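Putative 5-carboxymethyl-2-hydroxymuconate isomerase (Pseudomonas aeruginosa, PDB 3E6Q) probably acts as a 5-carboxymethyl-2-hydroxymuconate delta-isomerase and is built as a trimer of identical subunits. Local coordinates at residues P23-E28 against E44-A49; G40-Q45 against C106-G111; A81-C86 against G111-G116; L87-G92 against A96-L101. All coordinates share one frame; numbering follows the deposited sequence.

Contact 1 (P23-E28 against E44-A49); sequences PHLVIE and EQANAA. With NA (sodium ion), chain R.
Leu25 and Ala46 face each other where strand 24-30 passes helix 39-52, with Leu25 CA 8.7 Å from Ala46 CA. That spacing holds one layer of side chains between the backbones, and no hydrogen bond crosses it. Direction alternates along the strand. The CB atoms of Leu25 and Ile27 point toward the helix, while His24, Val26 and Glu28 take the other face.

Leu25 makes the closest touch. Its CD2 methyl meets Ala46 CB at 3.6 Å. CG is trans to N (chi1 172°), which carries the branched end out from the strand. Ile27 is looser, with CD1 4.5 Å from Ala46 CB. The single methyl of Ala46 is thus met by two strand side chains.

On the other face Glu28 OE2 binds the sodium ion at 2.7 Å, and a water lies equally close to the metal. Glu28 OE1 forms a salt bridge with Arg64 of the third subunit, so both carboxylate oxygens are held.

On the helix, the amide of Asn47 has other partners: OD1 bonds to Ser63 OG, and ND2 to Gly74 O of the second subunit.

Within the four-stranded sheet, strand 24-30 lies between the parallel strand 62-73 and the antiparallel strand 82-90. Helix 95-112 packs on both elements of the contact: Leu109 touches Ile27 of the strand, and Val108 touches Ala49 of helix 39-52.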
loop_
_atom_site.group_PDB
_atom_site.type_symbol
_atom_site.label_atom_id
_atom_site.label_comp_id
_atom_site.label_asym_id
_atom_site.label_seq_id
_atom_site.Cartn_x
_atom_site.Cartn_y
_atom_site.Cartn_z
ATOM N N PRO A 23 6.733 -2.284 -13.920
ATOM C CA PRO A 23 6.206 -2.534 -12.550
ATOM C C PRO A 23 6.232 -1.342 -11.547
ATOM O O PRO A 23 6.951 -0.347 -11.743
ATOM C CB PRO A 23 7.151 -3.609 -12.026
ATOM C CG PRO A 23 8.453 -3.320 -12.716
ATOM C CD PRO A 23 8.091 -2.843 -14.080
ATOM N N HIS A 24 5.500 -1.529 -10.443
ATOM C CA HIS A 24 5.523 -0.621 -9.315
ATOM C C HIS A 24 6.234 -1.296 -8.183
ATOM O O HIS A 24 5.896 -2.430 -7.848
ATOM C CB HIS A 24 4.075 -0.209 -8.907
ATOM C CG HIS A 24 3.398 0.679 -9.889
ATOM N ND1 HIS A 24 3.677 2.032 -9.972
ATOM C CD2 HIS A 24 2.494 0.412 -10.871
ATOM C CE1 HIS A 24 2.935 2.557 -10.935
ATOM N NE2 HIS A 24 2.200 1.607 -11.481
ATOM N N LEU A 25 7.196 -0.614 -7.577
ATOM C CA LEU A 25 7.936 -1.190 -6.461
ATOM C C LEU A 25 7.867 -0.214 -5.287
ATOM O O LEU A 25 8.240 0.965 -5.423
ATOM C CB LEU A 25 9.370 -1.425 -6.843
ATOM C CG LEU A 25 10.309 -1.855 -5.727
ATOM C CD1 LEU A 25 9.864 -3.238 -5.209
ATOM C CD2 LEU A 25 11.788 -1.856 -6.131
ATOM N N VAL A 26 7.395 -0.707 -4.145
ATOM C CA VAL A 26 7.339 0.098 -2.917
ATOM C C VAL A 26 8.227 -0.555 -1.855
ATOM O O VAL A 26 7.994 -1.719 -1.485
ATOM C CB VAL A 26 5.893 0.270 -2.370
ATOM C CG1 VAL A 26 5.913 1.128 -1.058
ATOM C CG2 VAL A 26 4.934 0.856 -3.454
ATOM N N ILE A 27 9.232 0.184 -1.388
ATOM C CA ILE A 27 10.125 -0.237 -0.316
ATOM C C ILE A 27 9.764 0.552 0.944
ATOM O O ILE A 27 9.677 1.780 0.893
ATOM C CB ILE A 27 11.618 -0.027 -0.690
ATOM C CG1 ILE A 27 12.006 -0.774 -1.980
ATOM C CG2 ILE A 27 12.564 -0.434 0.480
ATOM C CD1 ILE A 27 13.403 -0.483 -2.438
ATOM N N GLU A 28 9.577 -0.170 2.043
ATOM C CA GLU A 28 9.240 0.386 3.343
ATOM C C GLU A 28 10.348 -0.035 4.316
ATOM O O GLU A 28 10.691 -1.212 4.411
ATOM C CB GLU A 28 7.925 -0.183 3.867
ATOM C CG GLU A 28 6.658 0.204 3.177
ATOM C CD GLU A 28 5.536 -0.681 3.689
ATOM O OE1 GLU A 28 4.795 -0.291 4.657
ATOM O OE2 GLU A 28 5.360 -1.809 3.115
ATOM N N GLU A 44 17.876 2.988 -7.063
ATOM C CA GLU A 44 18.658 2.802 -8.282
ATOM C C GLU A 44 19.124 1.346 -8.418
ATOM O O GLU A 44 19.061 0.752 -9.515
ATOM C CB GLU A 44 19.838 3.768 -8.288
ATOM C CG GLU A 44 19.438 5.206 -8.533
ATOM C CD GLU A 44 20.579 6.224 -8.301
ATOM O OE1 GLU A 44 21.743 5.807 -8.120
ATOM O OE2 GLU A 44 20.302 7.455 -8.311
ATOM N N GLN A 45 19.601 0.760 -7.322
ATOM C CA GLN A 45 20.064 -0.628 -7.384
ATOM C C GLN A 45 18.911 -1.592 -7.658
ATOM O O GLN A 45 19.065 -2.590 -8.385
ATOM C CB GLN A 45 20.734 -1.022 -6.059
ATOM C CG GLN A 45 22.081 -0.331 -5.856
ATOM C CD GLN A 45 22.728 -0.815 -4.577
ATOM O OE1 GLN A 45 22.497 -1.936 -4.172
ATOM N NE2 GLN A 45 23.553 -0.002 -3.977
ATOM N N ALA A 46 17.759 -1.309 -7.037
ATOM C CA ALA A 46 16.551 -2.143 -7.230
ATOM C C ALA A 46 16.110 -2.069 -8.698
ATOM O O ALA A 46 15.815 -3.083 -9.331
ATOM C CB ALA A 46 15.399 -1.683 -6.280
ATOM N N ASN A 47 16.037 -0.841 -9.230
ATOM C CA ASN A 47 15.607 -0.667 -10.620
ATOM C C ASN A 47 16.566 -1.344 -11.582
ATOM O O ASN A 47 16.118 -1.950 -12.571
ATOM C CB ASN A 47 15.480 0.823 -10.936
ATOM C CG ASN A 47 14.259 1.454 -10.301
ATOM O OD1 ASN A 47 13.632 0.858 -9.413
ATOM N ND2 ASN A 47 13.907 2.665 -10.763
ATOM N N ALA A 48 17.872 -1.227 -11.305
ATOM C CA ALA A 48 18.918 -1.905 -12.109
ATOM C C ALA A 48 18.720 -3.440 -12.122
ATOM O O ALA A 48 18.821 -4.094 -13.182
ATOM C CB ALA A 48 20.327 -1.513 -11.602
ATOM N N ALA A 49 18.428 -3.989 -10.946
ATOM C CA ALA A 49 18.179 -5.410 -10.780
ATOM C C ALA A 49 16.928 -5.840 -11.556
ATOM O O ALA A 49 16.932 -6.864 -12.257
ATOM C CB ALA A 49 18.096 -5.804 -9.326
HETATM NA NA NA R . 5.774 -2.286 0.492
HETATM O O HOH W 1 3.310 -1.570 -0.302
#

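Contact 2 (G40-Q45 against C106-G111); sequences GELLEQ and CEVLAG
Leu42, Gln45, Val108 and Leu109 form the seam between helices 39-52 and 95-112. The two segments run antiparallel at 156°, and their axes approach to 10.1 Å.

The apolar group is made of aliphatic carbons. Val108 CG1 is its hub. It sits 3.9 Å from Leu42 CD1 and 3.8 Å from Gln45 CB, so it fits between two side chains one turn apart on the facing helix. The valine torsion sets this: CG1 lies opposite the backbone N (chi1 171°). Leu42 CD1 also meets Leu109 CD2 at 4.1 Å, and these two leucines cross at about a right angle. The Leu109 contact refers to one of two modelled conformers. The CB of Leu109 points away from helix 39-52, and only the end of its side chain comes back to it.

The polar group centres on the amide of Gln45. A water donates to Gln45 OE1 at 2.9 Å and to Val108 O at 2.6 Å, so it bridges the helices. On the other side of the amide, Gln45 NE2 gives a hydrogen bond to Glu41 OE1 at 2.9 Å in one of the two conformers of Glu41. OE1 lies close to the amide plane; the N-H reaches it on its anti side, 26° out of the carboxylate plane.

On the sheet side of the seam, Leu42 and Leu109 both touch Ile27. The contact therefore grades from buried leucines at the sheet to a hydrated edge at Gln45. Between these segments the direct contacts are apolar, and the polar link runs through water.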
loop_
_atom_site.group_PDB
_atom_site.type_symbol
_atom_site.label_atom_id
_atom_site.label_comp_id
_atom_site.label_asym_id
_atom_site.label_seq_id
_atom_site.Cartn_x
_atom_site.Cartn_y
_atom_site.Cartn_z
ATOM N N GLY A 40 17.746 6.746 -2.303
ATOM C CA GLY A 40 17.790 6.958 -3.742
ATOM C C GLY A 40 18.713 5.931 -4.401
ATOM O O GLY A 40 18.395 5.380 -5.480
ATOM N N GLU A 41 19.868 5.680 -3.786
ATOM C CA GLU A 41 20.798 4.653 -4.262
ATOM C C GLU A 41 20.217 3.250 -4.185
ATOM O O GLU A 41 20.427 2.443 -5.062
ATOM C CB GLU A 41 22.077 4.676 -3.434
ATOM C CG GLU A 41 23.084 3.565 -3.715
ATOM C CD GLU A 41 23.543 3.467 -5.162
ATOM O OE1 GLU A 41 24.176 2.447 -5.483
ATOM O OE2 GLU A 41 23.282 4.384 -5.976
ATOM N N LEU A 42 19.500 2.959 -3.097
ATOM C CA LEU A 42 18.829 1.686 -2.982
ATOM C C LEU A 42 17.765 1.508 -4.112
ATOM O O LEU A 42 17.665 0.426 -4.732
ATOM C CB LEU A 42 18.204 1.508 -1.586
ATOM C CG LEU A 42 17.340 0.254 -1.393
ATOM C CD1 LEU A 42 18.155 -1.018 -1.688
ATOM C CD2 LEU A 42 16.715 0.270 0.063
ATOM N N LEU A 43 17.006 2.565 -4.391
ATOM C CA LEU A 43 16.041 2.539 -5.526
ATOM C C LEU A 43 16.759 2.310 -6.842
ATOM O O LEU A 43 16.281 1.524 -7.668
ATOM C CB LEU A 43 15.163 3.799 -5.559
ATOM C CG LEU A 43 14.196 3.946 -4.389
ATOM C CD1 LEU A 43 13.581 5.359 -4.340
ATOM C CD2 LEU A 43 13.126 2.843 -4.383
ATOM N N GLU A 44 17.876 2.988 -7.063
ATOM C CA GLU A 44 18.658 2.802 -8.282
ATOM C C GLU A 44 19.124 1.346 -8.418
ATOM O O GLU A 44 19.061 0.752 -9.515
ATOM C CB GLU A 44 19.838 3.768 -8.288
ATOM C CG GLU A 44 19.438 5.206 -8.533
ATOM C CD GLU A 44 20.579 6.224 -8.301
ATOM O OE1 GLU A 44 21.743 5.807 -8.120
ATOM O OE2 GLU A 44 20.302 7.455 -8.311
ATOM N N GLN A 45 19.601 0.760 -7.322
ATOM C CA GLN A 45 20.064 -0.628 -7.384
ATOM C C GLN A 45 18.911 -1.592 -7.658
ATOM O O GLN A 45 19.065 -2.590 -8.385
ATOM C CB GLN A 45 20.734 -1.022 -6.059
ATOM C CG GLN A 45 22.081 -0.331 -5.856
ATOM C CD GLN A 45 22.728 -0.815 -4.577
ATOM O OE1 GLN A 45 22.497 -1.936 -4.172
ATOM N NE2 GLN A 45 23.553 -0.002 -3.977
ATOM N N CYS A 106 15.238 -9.233 -3.113
ATOM C CA CYS A 106 15.590 -9.564 -1.732
ATOM C C CYS A 106 17.098 -9.495 -1.512
ATOM O O CYS A 106 17.560 -8.962 -0.506
ATOM C CB CYS A 106 15.018 -10.905 -1.365
ATOM S SG CYS A 106 15.058 -11.109 0.477
ATOM N N GLU A 107 17.871 -9.943 -2.513
ATOM C CA GLU A 107 19.330 -9.839 -2.463
ATOM C C GLU A 107 19.800 -8.373 -2.424
ATOM O O GLU A 107 20.706 -8.008 -1.619
ATOM C CB GLU A 107 19.918 -10.556 -3.680
ATOM C CG GLU A 107 21.418 -10.415 -3.854
ATOM C CD GLU A 107 22.241 -11.208 -2.871
ATOM O OE1 GLU A 107 23.485 -11.047 -2.932
ATOM O OE2 GLU A 107 21.687 -11.976 -2.045
ATOM N N VAL A 108 19.192 -7.528 -3.261
ATOM C CA VAL A 108 19.519 -6.111 -3.252
ATOM C C VAL A 108 19.220 -5.472 -1.869
ATOM O O VAL A 108 20.062 -4.740 -1.301
ATOM C CB VAL A 108 18.737 -5.359 -4.371
ATOM C CG1 VAL A 108 18.912 -3.864 -4.229
ATOM C CG2 VAL A 108 19.208 -5.830 -5.795
ATOM N N LEU A 109 17.992 -5.674 -1.391
ATOM C CA LEU A 109 17.554 -5.110 -0.116
ATOM C C LEU A 109 18.450 -5.586 1.027
ATOM O O LEU A 109 18.934 -4.791 1.831
ATOM C CB LEU A 109 16.114 -5.515 0.187
ATOM C CG LEU A 109 14.978 -4.967 -0.660
ATOM C CD1 LEU A 109 13.678 -5.470 0.012
ATOM C CD2 LEU A 109 14.997 -3.446 -0.736
ATOM N N ALA A 110 18.694 -6.894 1.100
ATOM C CA ALA A 110 19.487 -7.456 2.213
ATOM C C ALA A 110 20.914 -6.865 2.196
ATOM O O ALA A 110 21.485 -6.526 3.267
ATOM C CB ALA A 110 19.525 -8.994 2.145
ATOM N N GLY A 111 21.451 -6.701 0.980
ATOM C CA GLY A 111 22.776 -6.102 0.771
ATOM C C GLY A 111 22.902 -4.666 1.277
ATOM O O GLY A 111 24.005 -4.230 1.666
HETATM O O HOH W 2 22.407 -3.904 -2.038
#

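Contact 3 (A81-C86 against G111-G116); sequences AYLHAC and GAVAGG. With FMT (formic acid), chain P.
Leu83 and Val113 meet where strand 82-90 passes the end of helix 95-112. The CB of Leu83 points toward segment 111-116, and CG continues beside the carbonyl carbon, turned fully from N (chi1 -180°). There the side chain forks. Leu83 CD2 touches Val113 CG2 at 3.7 Å and lies equally far from Leu109 O. Leu83 and Val113 slide past each other in opposite directions. The other methyl turns to the neighbouring strand, with Leu83 CD1 3.6 Å from Ile27 CG2.

Here the chain leaves the helix and enters the short strand 113-115, which pairs antiparallel with strand 34-35. Ala114 and Gly115 both face Arg34, a classic beta bulge. The fold as a whole, two helices on one face of a four-stranded sheet in a trimer, is consistent with the tautomerase superfamily to which this isomerase family belongs. Val113 also reaches across to Val140 of the third subunit.

Nearer the start of the strand, Ala81 CB comes to 3.8 Å from Gly116 C. Gly116 has no side chain, which lets the two backbones approach this closely. A water joins them as well: it accepts from Ala81 N at 2.9 Å and sits 2.8 Å from Gly116 O.

On the opposite face of the strand, His84 NE2 donates to O1 of a formic acid molecule, probably from the crystallisation liquor, at 2.7 Å. The bond is nearly straight (170°), and O1 lies in the ring plane at its edge. His84 ND1 is hydrogen-bonded to Ser124 OG.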
loop_
_atom_site.group_PDB
_atom_site.type_symbol
_atom_site.label_atom_id
_atom_site.label_comp_id
_atom_site.label_asym_id
_atom_site.label_seq_id
_atom_site.Cartn_x
_atom_site.Cartn_y
_atom_site.Cartn_z
ATOM N N ALA A 81 14.157 -3.645 13.863
ATOM C CA ALA A 81 14.013 -2.918 12.587
ATOM C C ALA A 81 13.702 -3.939 11.514
ATOM O O ALA A 81 14.074 -5.114 11.615
ATOM C CB ALA A 81 15.284 -2.164 12.229
ATOM N N TYR A 82 12.974 -3.496 10.481
ATOM C CA TYR A 82 12.636 -4.347 9.397
ATOM C C TYR A 82 12.541 -3.542 8.100
ATOM O O TYR A 82 12.449 -2.310 8.121
ATOM C CB TYR A 82 11.371 -5.200 9.629
ATOM C CG TYR A 82 10.093 -4.451 9.755
ATOM C CD1 TYR A 82 9.397 -3.980 8.638
ATOM C CD2 TYR A 82 9.542 -4.240 11.047
ATOM C CE1 TYR A 82 8.160 -3.302 8.779
ATOM C CE2 TYR A 82 8.321 -3.513 11.193
ATOM C CZ TYR A 82 7.656 -3.065 10.049
ATOM O OH TYR A 82 6.466 -2.392 10.174
ATOM N N LEU A 83 12.670 -4.276 6.995
ATOM C CA LEU A 83 12.722 -3.738 5.630
ATOM C C LEU A 83 11.865 -4.670 4.747
ATOM O O LEU A 83 12.026 -5.895 4.739
ATOM C CB LEU A 83 14.166 -3.714 5.144
ATOM C CG LEU A 83 14.505 -3.191 3.753
ATOM C CD1 LEU A 83 14.036 -1.759 3.526
ATOM C CD2 LEU A 83 16.036 -3.328 3.501
ATOM N N HIS A 84 10.939 -4.054 4.016
ATOM C CA HIS A 84 9.976 -4.781 3.162
ATOM C C HIS A 84 9.783 -4.120 1.807
ATOM O O HIS A 84 9.758 -2.884 1.712
ATOM C CB HIS A 84 8.638 -4.900 3.885
ATOM C CG HIS A 84 7.591 -5.610 3.092
ATOM N ND1 HIS A 84 7.637 -6.969 2.829
ATOM C CD2 HIS A 84 6.470 -5.140 2.497
ATOM C CE1 HIS A 84 6.578 -7.299 2.106
ATOM N NE2 HIS A 84 5.866 -6.208 1.867
ATOM N N ALA A 85 9.636 -4.931 0.773
ATOM C CA ALA A 85 9.283 -4.432 -0.534
ATOM C C ALA A 85 8.082 -5.190 -1.070
ATOM O O ALA A 85 7.880 -6.372 -0.796
ATOM C CB ALA A 85 10.432 -4.554 -1.494
ATOM N N CYS A 86 7.287 -4.479 -1.857
ATOM C CA CYS A 86 6.147 -5.069 -2.558
ATOM C C CYS A 86 6.321 -4.677 -4.028
ATOM O O CYS A 86 6.275 -3.484 -4.396
ATOM C CB CYS A 86 4.829 -4.533 -1.989
ATOM S SG CYS A 86 3.426 -5.342 -2.815
ATOM N N GLY A 111 21.451 -6.701 0.980
ATOM C CA GLY A 111 22.776 -6.102 0.771
ATOM C C GLY A 111 22.902 -4.666 1.277
ATOM O O GLY A 111 24.005 -4.230 1.666
ATOM N N ALA A 112 21.793 -3.952 1.302
ATOM C CA ALA A 112 21.745 -2.542 1.659
ATOM C C ALA A 112 21.658 -2.291 3.160
ATOM O O ALA A 112 21.858 -1.156 3.599
ATOM C CB ALA A 112 20.551 -1.828 0.938
ATOM N N VAL A 113 21.361 -3.336 3.931
ATOM C CA VAL A 113 21.144 -3.177 5.372
ATOM C C VAL A 113 22.482 -2.995 6.079
ATOM O O VAL A 113 23.371 -3.835 5.948
ATOM C CB VAL A 113 20.417 -4.411 5.982
ATOM C CG1 VAL A 113 20.428 -4.378 7.546
ATOM C CG2 VAL A 113 18.931 -4.519 5.429
ATOM N N ALA A 114 22.587 -1.939 6.893
ATOM C CA ALA A 114 23.730 -1.760 7.777
ATOM C C ALA A 114 23.347 -2.403 9.104
ATOM O O ALA A 114 24.091 -3.235 9.604
ATOM C CB ALA A 114 24.110 -0.288 7.940
ATOM N N GLY A 115 22.202 -2.048 9.668
ATOM C CA GLY A 115 21.745 -2.565 10.963
ATOM C C GLY A 115 20.597 -1.744 11.535
ATOM O O GLY A 115 20.330 -0.622 11.075
ATOM N N GLY A 116 19.927 -2.253 12.569
ATOM C CA GLY A 116 18.898 -1.475 13.222
ATOM C C GLY A 116 18.404 -2.269 14.400
ATOM O O GLY A 116 18.421 -3.482 14.337
HETATM C C FMT P . 2.812 -6.000 1.566
HETATM O O1 FMT P . 3.488 -6.245 0.597
HETATM O O2 FMT P . 2.904 -4.869 2.095
HETATM O O HOH W 3 16.394 -5.415 14.537
#

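Contact 4 (L87-G92 against A96-L101); sequences LSILDG and ATRQAL
Leu87 and Leu101 join strand 82-90 to the helix that follows it in a beta-alpha-beta crossover. Helix 95-112 leads on to strand 121-130, which lies parallel to the first strand. Strand 87-90 and helix 96-101 run at 152° to each other, with axes 10.7 Å apart.

The tight part is at the leucines. Leu87 CD2 meets Leu101 CB at 3.9 Å, and the two side chains cross at about a right angle. Leu87 reaches the helix because its N-CA-CB-CG path is fully extended (chi1 -179°). Two residues along, Ile89 takes over with its CD1 methyl. It is 4.3 Å from Leu101 CD1 and the same distance from Arg98 CG. Both are wider than the leucine touch. All three apolar side chains are buried.

The contact opens toward Gly92 and Ala96, where the strand has ended and the chain turns. Arg98 marks the change. Its aliphatic CG packs on Ile89, while its polar end leaves the pair: NE forms a salt bridge with Glu131 of the third subunit. Arg98 is modelled in two conformers, so its reach is less certain. Asp91 points its CB away from the helix, and its OD1 is salt-bridged to Arg132. At the start of the helix, Thr97 OG1 is hydrogen-bonded to Asp94 OD1.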
loop_
_atom_site.group_PDB
_atom_site.type_symbol
_atom_site.label_atom_id
_atom_site.label_comp_id
_atom_site.label_asym_id
_atom_site.label_seq_id
_atom_site.Cartn_x
_atom_site.Cartn_y
_atom_site.Cartn_z
ATOM N N LEU A 87 6.625 -5.670 -4.844
ATOM C CA LEU A 87 6.718 -5.523 -6.289
ATOM C C LEU A 87 5.385 -5.912 -6.905
ATOM O O LEU A 87 4.910 -7.053 -6.715
ATOM C CB LEU A 87 7.813 -6.424 -6.883
ATOM C CG LEU A 87 8.003 -6.320 -8.402
ATOM C CD1 LEU A 87 8.585 -4.954 -8.812
ATOM C CD2 LEU A 87 8.853 -7.504 -8.951
ATOM N N SER A 88 4.801 -4.988 -7.650
ATOM C CA SER A 88 3.532 -5.259 -8.355
ATOM C C SER A 88 3.759 -5.294 -9.836
ATOM O O SER A 88 4.225 -4.299 -10.443
ATOM C CB SER A 88 2.501 -4.152 -8.035
ATOM O OG SER A 88 2.132 -4.138 -6.655
ATOM N N ILE A 89 3.422 -6.449 -10.426
ATOM C CA ILE A 89 3.540 -6.673 -11.864
ATOM C C ILE A 89 2.177 -7.028 -12.455
ATOM O O ILE A 89 1.255 -7.369 -11.716
ATOM C CB ILE A 89 4.596 -7.765 -12.186
ATOM C CG1 ILE A 89 4.101 -9.159 -11.785
ATOM C CG2 ILE A 89 6.012 -7.367 -11.700
ATOM C CD1 ILE A 89 4.986 -10.323 -12.274
ATOM N N LEU A 90 2.051 -7.005 -13.774
ATOM C CA LEU A 90 0.817 -7.417 -14.425
ATOM C C LEU A 90 0.630 -8.922 -14.254
ATOM O O LEU A 90 1.610 -9.700 -14.261
ATOM C CB LEU A 90 0.780 -7.047 -15.891
ATOM C CG LEU A 90 0.798 -5.549 -16.142
ATOM C CD1 LEU A 90 0.967 -5.168 -17.611
ATOM C CD2 LEU A 90 -0.449 -4.917 -15.526
ATOM N N ASP A 91 -0.617 -9.313 -14.071
ATOM C CA ASP A 91 -0.926 -10.739 -14.035
ATOM C C ASP A 91 -0.561 -11.435 -15.361
ATOM O O ASP A 91 -0.414 -10.795 -16.406
ATOM C CB ASP A 91 -2.424 -10.999 -13.700
ATOM C CG ASP A 91 -3.426 -10.335 -14.686
ATOM O OD1 ASP A 91 -3.070 -9.596 -15.603
ATOM O OD2 ASP A 91 -4.655 -10.561 -14.517
ATOM N N GLY A 92 -0.379 -12.742 -15.240
ATOM C CA GLY A 92 -0.226 -13.650 -16.362
ATOM C C GLY A 92 1.129 -14.314 -16.455
ATOM O O GLY A 92 1.297 -15.238 -17.274
ATOM N N ALA A 96 7.581 -19.311 -11.561
ATOM C CA ALA A 96 9.049 -19.225 -11.606
ATOM C C ALA A 96 9.516 -17.776 -11.801
ATOM O O ALA A 96 10.499 -17.331 -11.190
ATOM C CB ALA A 96 9.648 -20.150 -12.752
ATOM N N THR A 97 8.815 -17.094 -12.705
ATOM C CA THR A 97 9.096 -15.679 -13.019
ATOM C C THR A 97 8.943 -14.837 -11.748
ATOM O O THR A 97 9.832 -14.076 -11.396
ATOM C CB THR A 97 8.210 -15.166 -14.143
ATOM O OG1 THR A 97 8.574 -15.862 -15.376
ATOM C CG2 THR A 97 8.359 -13.684 -14.373
ATOM N N ARG A 98 7.795 -14.950 -11.110
ATOM C CA ARG A 98 7.497 -14.191 -9.907
ATOM C C ARG A 98 8.535 -14.475 -8.789
ATOM O O ARG A 98 9.072 -13.556 -8.117
ATOM C CB ARG A 98 6.041 -14.507 -9.495
ATOM C CG ARG A 98 4.916 -14.229 -10.582
ATOM C CD ARG A 98 3.500 -14.202 -9.912
ATOM N NE ARG A 98 3.139 -15.504 -9.426
ATOM C CZ ARG A 98 2.502 -16.460 -10.121
ATOM N NH1 ARG A 98 2.149 -16.261 -11.379
ATOM N NH2 ARG A 98 2.246 -17.642 -9.561
ATOM N N GLN A 99 8.845 -15.752 -8.578
ATOM C CA GLN A 99 9.799 -16.145 -7.561
ATOM C C GLN A 99 11.182 -15.528 -7.838
ATOM O O GLN A 99 11.841 -15.020 -6.939
ATOM C CB GLN A 99 9.893 -17.671 -7.491
ATOM C CG GLN A 99 10.715 -18.136 -6.324
ATOM C CD GLN A 99 10.817 -19.646 -6.228
ATOM O OE1 GLN A 99 9.994 -20.373 -6.771
ATOM N NE2 GLN A 99 11.847 -20.127 -5.505
ATOM N N ALA A 100 11.603 -15.584 -9.092
ATOM C CA ALA A 100 12.928 -15.087 -9.450
ATOM C C ALA A 100 13.042 -13.594 -9.221
ATOM O O ALA A 100 14.103 -13.091 -8.791
ATOM C CB ALA A 100 13.259 -15.456 -10.905
ATOM N N LEU A 101 12.001 -12.880 -9.576
ATOM C CA LEU A 101 11.970 -11.399 -9.371
ATOM C C LEU A 101 12.091 -11.056 -7.888
ATOM O O LEU A 101 12.888 -10.204 -7.496
ATOM C CB LEU A 101 10.725 -10.756 -10.002
ATOM C CG LEU A 101 10.689 -10.774 -11.539
ATOM C CD1 LEU A 101 9.245 -10.530 -11.932
ATOM C CD2 LEU A 101 11.672 -9.733 -12.106
#

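How the contacts relate
From the N terminus, contact 1 closes the first loop, tying strand 24-30 to helix 39-52. Contact 2 starts on that helix, sharing Glu44 and Gln45, and closes a longer loop by pairing it with helix 95-112. Contact 3 crosses contact 2: its strand 82-90 lies within that loop, and its second segment starts at Gly111 and runs on beyond it. Contact 4, the short turn from strand to helix, sits within the loops of both. Contacts 3 and 4 use the two ends of strand 82-90, with centres about 21 Å apart. Contacts 1 and 4 seat the helices on neighbouring central strands, contact 2 pairs them, and contact 3 ties the chain after helix 95-112 to strand 82-90.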